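Local coordinates for protein type II restriction enzyme BsoBI (Geobacillus stearothermophilus, PDB 1DC1) that recognises the double-stranded DNA sequence 5'-CYCGRG-3' as a homodimer and cleaves it after the first cytosine, leaving terminal 5'-phosphates, at residues A250-H253 with W254-A257; E291-D294 with Q295-G299. All coordinates share one frame; numbering follows the deposited sequence.

Interaction 1 (A250-H253 with W254-A257); sequences ADEH and WKTA. With nucleotides of chain A; nucleotides of chain B.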
loop_
_atom_site.group_PDB
_atom_site.type_symbol
_atom_site.label_atom_id
_atom_site.label_comp_id
_atom_site.label_asym_id
_atom_site.label_seq_id
_atom_site.Cartn_x
_atom_site.Cartn_y
_atom_site.Cartn_z
ATOM N N ALA D 250 0.696 5.151 8.514
ATOM C CA ALA D 250 1.295 6.466 8.774
ATOM C C ALA D 250 2.785 6.522 8.433
ATOM O O ALA D 250 3.176 7.279 7.569
ATOM C CB ALA D 250 1.057 6.865 10.247
ATOM N N ASP D 251 3.608 5.703 9.091
ATOM C CA ASP D 251 5.048 5.712 8.846
ATOM C C ASP D 251 5.376 5.192 7.422
ATOM O O ASP D 251 6.320 5.693 6.763
ATOM C CB ASP D 251 5.766 4.857 9.882
ATOM C CG ASP D 251 7.246 5.156 9.910
ATOM O OD1 ASP D 251 7.596 6.215 10.505
ATOM O OD2 ASP D 251 8.014 4.367 9.304
ATOM N N GLU D 252 4.589 4.202 6.952
ATOM C CA GLU D 252 4.744 3.639 5.618
ATOM C C GLU D 252 4.679 4.750 4.529
ATOM O O GLU D 252 5.628 4.938 3.746
ATOM C CB GLU D 252 3.641 2.594 5.352
ATOM C CG GLU D 252 3.733 1.977 3.916
ATOM C CD GLU D 252 4.876 0.959 3.777
ATOM O OE1 GLU D 252 5.559 0.716 4.804
ATOM O OE2 GLU D 252 5.106 0.396 2.664
ATOM N N HIS D 253 3.581 5.510 4.498
ATOM C CA HIS D 253 3.437 6.546 3.465
ATOM C C HIS D 253 4.267 7.807 3.745
ATOM O O HIS D 253 4.519 8.588 2.832
ATOM C CB HIS D 253 1.959 6.832 3.220
ATOM C CG HIS D 253 1.177 5.590 2.919
ATOM N ND1 HIS D 253 1.500 4.728 1.892
ATOM C CD2 HIS D 253 0.009 5.151 3.417
ATOM C CE1 HIS D 253 0.556 3.820 1.767
ATOM N NE2 HIS D 253 -0.362 4.056 2.681
ATOM N N TRP D 254 4.735 7.978 4.984
ATOM C CA TRP D 254 5.614 9.095 5.305
ATOM C C TRP D 254 7.018 8.720 4.716
ATOM O O TRP D 254 7.665 9.573 4.120
ATOM C CB TRP D 254 5.705 9.300 6.822
ATOM C CG TRP D 254 6.979 10.000 7.236
ATOM C CD1 TRP D 254 7.964 9.488 8.017
ATOM C CD2 TRP D 254 7.403 11.343 6.875
ATOM N NE1 TRP D 254 8.972 10.417 8.181
ATOM C CE2 TRP D 254 8.659 11.561 7.490
ATOM C CE3 TRP D 254 6.845 12.378 6.089
ATOM C CZ2 TRP D 254 9.378 12.779 7.349
ATOM C CZ3 TRP D 254 7.565 13.607 5.952
ATOM C CH2 TRP D 254 8.818 13.785 6.586
ATOM N N LYS D 255 7.484 7.461 4.875
ATOM C CA LYS D 255 8.787 7.030 4.313
ATOM C C LYS D 255 8.753 7.288 2.794
ATOM O O LYS D 255 9.705 7.770 2.207
ATOM C CB LYS D 255 9.012 5.540 4.559
ATOM C CG LYS D 255 9.566 5.220 5.932
ATOM C CD LYS D 255 9.890 3.720 6.064
ATOM C CE LYS D 255 8.667 2.820 6.045
ATOM N NZ LYS D 255 8.246 2.500 7.421
ATOM N N THR D 256 7.635 6.957 2.151
ATOM C CA THR D 256 7.454 7.181 0.700
ATOM C C THR D 256 7.555 8.680 0.339
ATOM O O THR D 256 8.333 9.083 -0.540
ATOM C CB THR D 256 6.079 6.617 0.227
ATOM O OG1 THR D 256 5.903 5.286 0.739
ATOM C CG2 THR D 256 5.992 6.602 -1.251
ATOM N N ALA D 257 6.793 9.504 1.061
ATOM C CA ALA D 257 6.746 10.960 0.853
ATOM C C ALA D 257 8.090 11.612 1.105
ATOM O O ALA D 257 8.465 12.544 0.399
ATOM C CB ALA D 257 5.687 11.616 1.734
ATOM P P DC A 7 -3.712 9.109 0.057
ATOM O OP1 DC A 7 -4.487 10.094 0.833
ATOM O OP2 DC A 7 -2.221 9.155 0.082
ATOM O "O5'" DC A 7 -4.119 7.652 0.526
ATOM C "C5'" DC A 7 -5.502 7.239 0.589
ATOM C "C4'" DC A 7 -5.594 5.807 1.070
ATOM O "O4'" DC A 7 -4.931 4.879 0.157
ATOM C "C3'" DC A 7 -5.006 5.554 2.466
ATOM O "O3'" DC A 7 -5.850 4.668 3.166
ATOM C "C2'" DC A 7 -3.739 4.782 2.176
ATOM C "C1'" DC A 7 -4.071 4.025 0.902
ATOM N N1 DC A 7 -2.865 3.723 0.107
ATOM C C2 DC A 7 -2.626 2.380 -0.296
ATOM O O2 DC A 7 -3.540 1.529 -0.170
ATOM N N3 DC A 7 -1.417 2.054 -0.839
ATOM C C4 DC A 7 -0.506 3.016 -1.057
ATOM N N4 DC A 7 0.676 2.658 -1.569
ATOM C C5 DC A 7 -0.772 4.404 -0.752
ATOM C C6 DC A 7 -1.944 4.703 -0.182
ATOM P P DG A 8 -6.034 4.758 4.763
ATOM O OP1 DG A 8 -7.152 5.646 5.039
ATOM O OP2 DG A 8 -4.755 4.953 5.459
ATOM O "O5'" DG A 8 -6.598 3.298 5.085
ATOM C "C5'" DG A 8 -7.716 2.725 4.329
ATOM C "C4'" DG A 8 -7.519 1.233 4.177
ATOM O "O4'" DG A 8 -6.326 1.018 3.385
ATOM C "C3'" DG A 8 -7.295 0.504 5.514
ATOM O "O3'" DG A 8 -7.765 -0.854 5.421
ATOM C "C2'" DG A 8 -5.777 0.428 5.593
ATOM C "C1'" DG A 8 -5.397 0.232 4.111
ATOM N N9 DG A 8 -4.037 0.645 3.755
ATOM C C8 DG A 8 -3.397 1.793 4.176
ATOM N N7 DG A 8 -2.158 1.874 3.762
ATOM C C5 DG A 8 -1.966 0.722 2.999
ATOM C C6 DG A 8 -0.789 0.232 2.310
ATOM O O6 DG A 8 0.323 0.742 2.245
ATOM N N1 DG A 8 -1.021 -0.990 1.679
ATOM C C2 DG A 8 -2.221 -1.676 1.706
ATOM N N2 DG A 8 -2.279 -2.827 1.027
ATOM N N3 DG A 8 -3.312 -1.248 2.360
ATOM C C4 DG A 8 -3.119 -0.048 2.974
ATOM P P DC B 7 6.736 -7.305 0.103
ATOM O OP1 DC B 7 7.422 -8.347 -0.648
ATOM O OP2 DC B 7 7.335 -5.981 0.208
ATOM O "O5'" DC B 7 5.323 -7.056 -0.570
ATOM C "C5'" DC B 7 4.395 -8.151 -0.812
ATOM C "C4'" DC B 7 3.122 -7.622 -1.441
ATOM O "O4'" DC B 7 2.429 -6.687 -0.553
ATOM C "C3'" DC B 7 3.343 -6.874 -2.765
ATOM O "O3'" DC B 7 2.315 -7.213 -3.655
ATOM C "C2'" DC B 7 3.135 -5.416 -2.406
ATOM C "C1'" DC B 7 2.146 -5.471 -1.245
ATOM N N1 DC B 7 2.267 -4.317 -0.309
ATOM C C2 DC B 7 1.112 -3.530 -0.025
ATOM O O2 DC B 7 -0.004 -3.922 -0.404
ATOM N N3 DC B 7 1.257 -2.368 0.667
ATOM C C4 DC B 7 2.464 -2.006 1.112
ATOM N N4 DC B 7 2.578 -0.826 1.687
ATOM C C5 DC B 7 3.616 -2.838 0.948
ATOM C C6 DC B 7 3.478 -3.965 0.230
HETATM O O HOH W 1 5.719 0.966 7.584
HETATM O O HOH W 2 3.675 3.958 0.430
#
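On helix 247-270, the beta-alpha-beta crossover between strands 235-242 and 276-281 in this PDDEXK-clan nuclease, Asp251 and Lys255 form an i to i+4 salt bridge one turn apart. Lys255 NZ sits 2.7 Å from Asp251 OD2 and takes the anti lone pair of that oxygen; bends at chi3 and chi4 (-67° and -96°) fold the chain's end back to it. NZ also pairs with a DNA phosphate and donates to a water at 3.0 Å, which in turn donates to Glu252 OE1 at 2.8 Å. With a methionine in place of Lys255, both Asp251 OD2 and that phosphate would probably lose a positive partner, and the water its donor. Asp251 OD1, by contrast, bridges to Arg263 of the second subunit.

The adjoining residues read bases. Glu252 OE2 accepts an almost straight bond (170°) from DC7 of chain B N4 at 3.0 Å, while His253 NE2 donates to DG8 of chain A N7, also at 3.0 Å. A second water, lying in the His253 ring plane, joins His253 ND1 to Thr256 OG1, a hydroxyl that also bonds Thr256 of the second subunit and therefore stands at the dimer interface. The backbone continues in i+4 bonds, among them Ala257 N to His253 O at 3.0 Å.

Interaction 2 (E291-D294 with Q295-G299); sequences EIWD and QLQSG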
loop_
_atom_site.group_PDB
_atom_site.type_symbol
_atom_site.label_atom_id
_atom_site.label_comp_id
_atom_site.label_asym_id
_atom_site.label_seq_id
_atom_site.Cartn_x
_atom_site.Cartn_y
_atom_site.Cartn_z
ATOM N N GLU D 291 10.617 13.152 13.188
ATOM C CA GLU D 291 11.382 13.440 11.982
ATOM C C GLU D 291 10.877 14.698 11.261
ATOM O O GLU D 291 11.681 15.478 10.713
ATOM C CB GLU D 291 11.317 12.240 11.041
ATOM C CG GLU D 291 12.173 11.114 11.522
ATOM C CD GLU D 291 12.046 9.922 10.638
ATOM O OE1 GLU D 291 11.043 9.881 9.898
ATOM O OE2 GLU D 291 12.931 9.026 10.685
ATOM N N ILE D 292 9.557 14.891 11.220
ATOM C CA ILE D 292 8.979 16.082 10.572
ATOM C C ILE D 292 9.437 17.322 11.338
ATOM O O ILE D 292 9.871 18.290 10.735
ATOM C CB ILE D 292 7.427 16.052 10.541
ATOM C CG1 ILE D 292 6.967 14.938 9.595
ATOM C CG2 ILE D 292 6.849 17.454 10.103
ATOM C CD1 ILE D 292 5.552 14.494 9.816
ATOM N N TRP D 293 9.346 17.269 12.666
ATOM C CA TRP D 293 9.780 18.366 13.513
ATOM C C TRP D 293 11.263 18.678 13.279
ATOM O O TRP D 293 11.649 19.843 13.114
ATOM C CB TRP D 293 9.531 17.992 14.943
ATOM C CG TRP D 293 9.933 19.013 15.886
ATOM C CD1 TRP D 293 11.126 19.115 16.517
ATOM C CD2 TRP D 293 9.136 20.086 16.345
ATOM N NE1 TRP D 293 11.128 20.188 17.355
ATOM C CE2 TRP D 293 9.915 20.812 17.271
ATOM C CE3 TRP D 293 7.831 20.516 16.065
ATOM C CZ2 TRP D 293 9.434 21.951 17.927
ATOM C CZ3 TRP D 293 7.348 21.640 16.705
ATOM C CH2 TRP D 293 8.148 22.349 17.630
ATOM N N ASP D 294 12.106 17.658 13.248
ATOM C CA ASP D 294 13.519 17.887 12.990
ATOM C C ASP D 294 13.735 18.591 11.646
ATOM O O ASP D 294 14.586 19.478 11.519
ATOM C CB ASP D 294 14.275 16.566 12.982
ATOM C CG ASP D 294 14.440 16.011 14.366
ATOM O OD1 ASP D 294 14.105 16.771 15.309
ATOM O OD2 ASP D 294 14.889 14.843 14.511
ATOM N N GLN D 295 12.986 18.167 10.632
ATOM C CA GLN D 295 13.089 18.758 9.281
ATOM C C GLN D 295 12.579 20.194 9.252
ATOM O O GLN D 295 13.101 21.021 8.497
ATOM C CB GLN D 295 12.326 17.893 8.253
ATOM C CG GLN D 295 13.018 16.572 7.996
ATOM C CD GLN D 295 12.465 15.856 6.786
ATOM O OE1 GLN D 295 11.903 16.484 5.917
ATOM N NE2 GLN D 295 12.620 14.537 6.729
ATOM N N LEU D 296 11.548 20.488 10.041
ATOM C CA LEU D 296 11.061 21.861 10.108
ATOM C C LEU D 296 12.148 22.723 10.805
ATOM O O LEU D 296 12.441 23.824 10.374
ATOM C CB LEU D 296 9.747 21.963 10.899
ATOM C CG LEU D 296 8.480 21.385 10.230
ATOM C CD1 LEU D 296 7.389 21.232 11.301
ATOM C CD2 LEU D 296 7.986 22.249 9.025
ATOM N N GLN D 297 12.747 22.211 11.874
ATOM C CA GLN D 297 13.808 22.934 12.607
ATOM C C GLN D 297 15.040 23.159 11.717
ATOM O O GLN D 297 15.651 24.210 11.707
ATOM C CB GLN D 297 14.209 22.102 13.817
ATOM C CG GLN D 297 13.111 22.036 14.772
ATOM C CD GLN D 297 12.846 23.382 15.375
ATOM O OE1 GLN D 297 13.770 24.069 15.753
ATOM N NE2 GLN D 297 11.586 23.765 15.480
ATOM N N SER D 298 15.399 22.162 10.931
ATOM C CA SER D 298 16.565 22.260 10.063
ATOM C C SER D 298 16.283 23.046 8.793
ATOM O O SER D 298 17.182 23.357 8.025
ATOM C CB SER D 298 17.070 20.866 9.652
ATOM O OG SER D 298 16.306 20.348 8.569
ATOM N N GLY D 299 15.025 23.331 8.544
ATOM C CA GLY D 299 14.717 24.075 7.368
ATOM C C GLY D 299 14.556 23.172 6.164
ATOM O O GLY D 299 14.213 23.622 5.075
#
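Ile292 and Leu296 form the buried side of this contact on helix 286-298, the crossover between strands 276-281 and 303-306 in the nuclease fold, whereas Trp293 and Gln297 pair on its solvent side. The two aliphatic chains lie alongside each other and point the same way, with Ile292 CG2 4.0 Å from Leu296 CD1. Both residues are buried. Ile292 also packs on helix 247-270 and on Leu301, so this face of the helix is turned to the protein interior.

Further round the helix the contact becomes more polar and more open. Trp293 is partly exposed and Gln297 exposed, yet their side chains lie side by side, again pointing the same way. A chi1 of 180°, which sets Trp293 CG beside the carbonyl carbon, brings the indole alongside Gln297. Gln297 CG lies over one face of it, in a CH-pi contact 4.1 Å from the centroid of the five-membered ring. The bend at chi2 lets Gln297 NE2 reach the rim of the indole, 3.7 Å from Trp293 CZ2, with the amide plane turned 21° from that of the ring. Phe7 touches Gln297, and Val14 touches Trp293.

On the other flank of the buried face, Gln295 sends NE2 to Asn258 OD1, and Glu291 bonds Trp254 and forms a salt bridge with Arg263 of the second subunit. The backbone carries successive i+4 bonds, among them Ser298 N to Asp294 O at 2.9 Å. Gly299 is the first residue to leave helical angles, with a positive phi (86°) at which a CB would jam against the carbonyl O of Ser298; its N makes a weak 3.2 Å bond to Leu296 O.

Both interactions are single-turn i to i+4 contacts on neighbouring crossover helices that share strand 276-281, but their surroundings differ. Interaction 1 is buried among DNA, the second subunit and its own fold, and charge and base recognition dominate its chemistry. Interaction 2, about 16 Å away between centres, is partly buried; it relies on aliphatic packing inward and an amide beside an indole outward. Trp254 ties them together: its NE1 lies 2.7 Å from Glu291 OE1, a probable hydrogen bond, and its CH2 packs 3.7 Å from Ile292 CG1. Through Arg263 of the second subunit, both helices also meet the dimer partner.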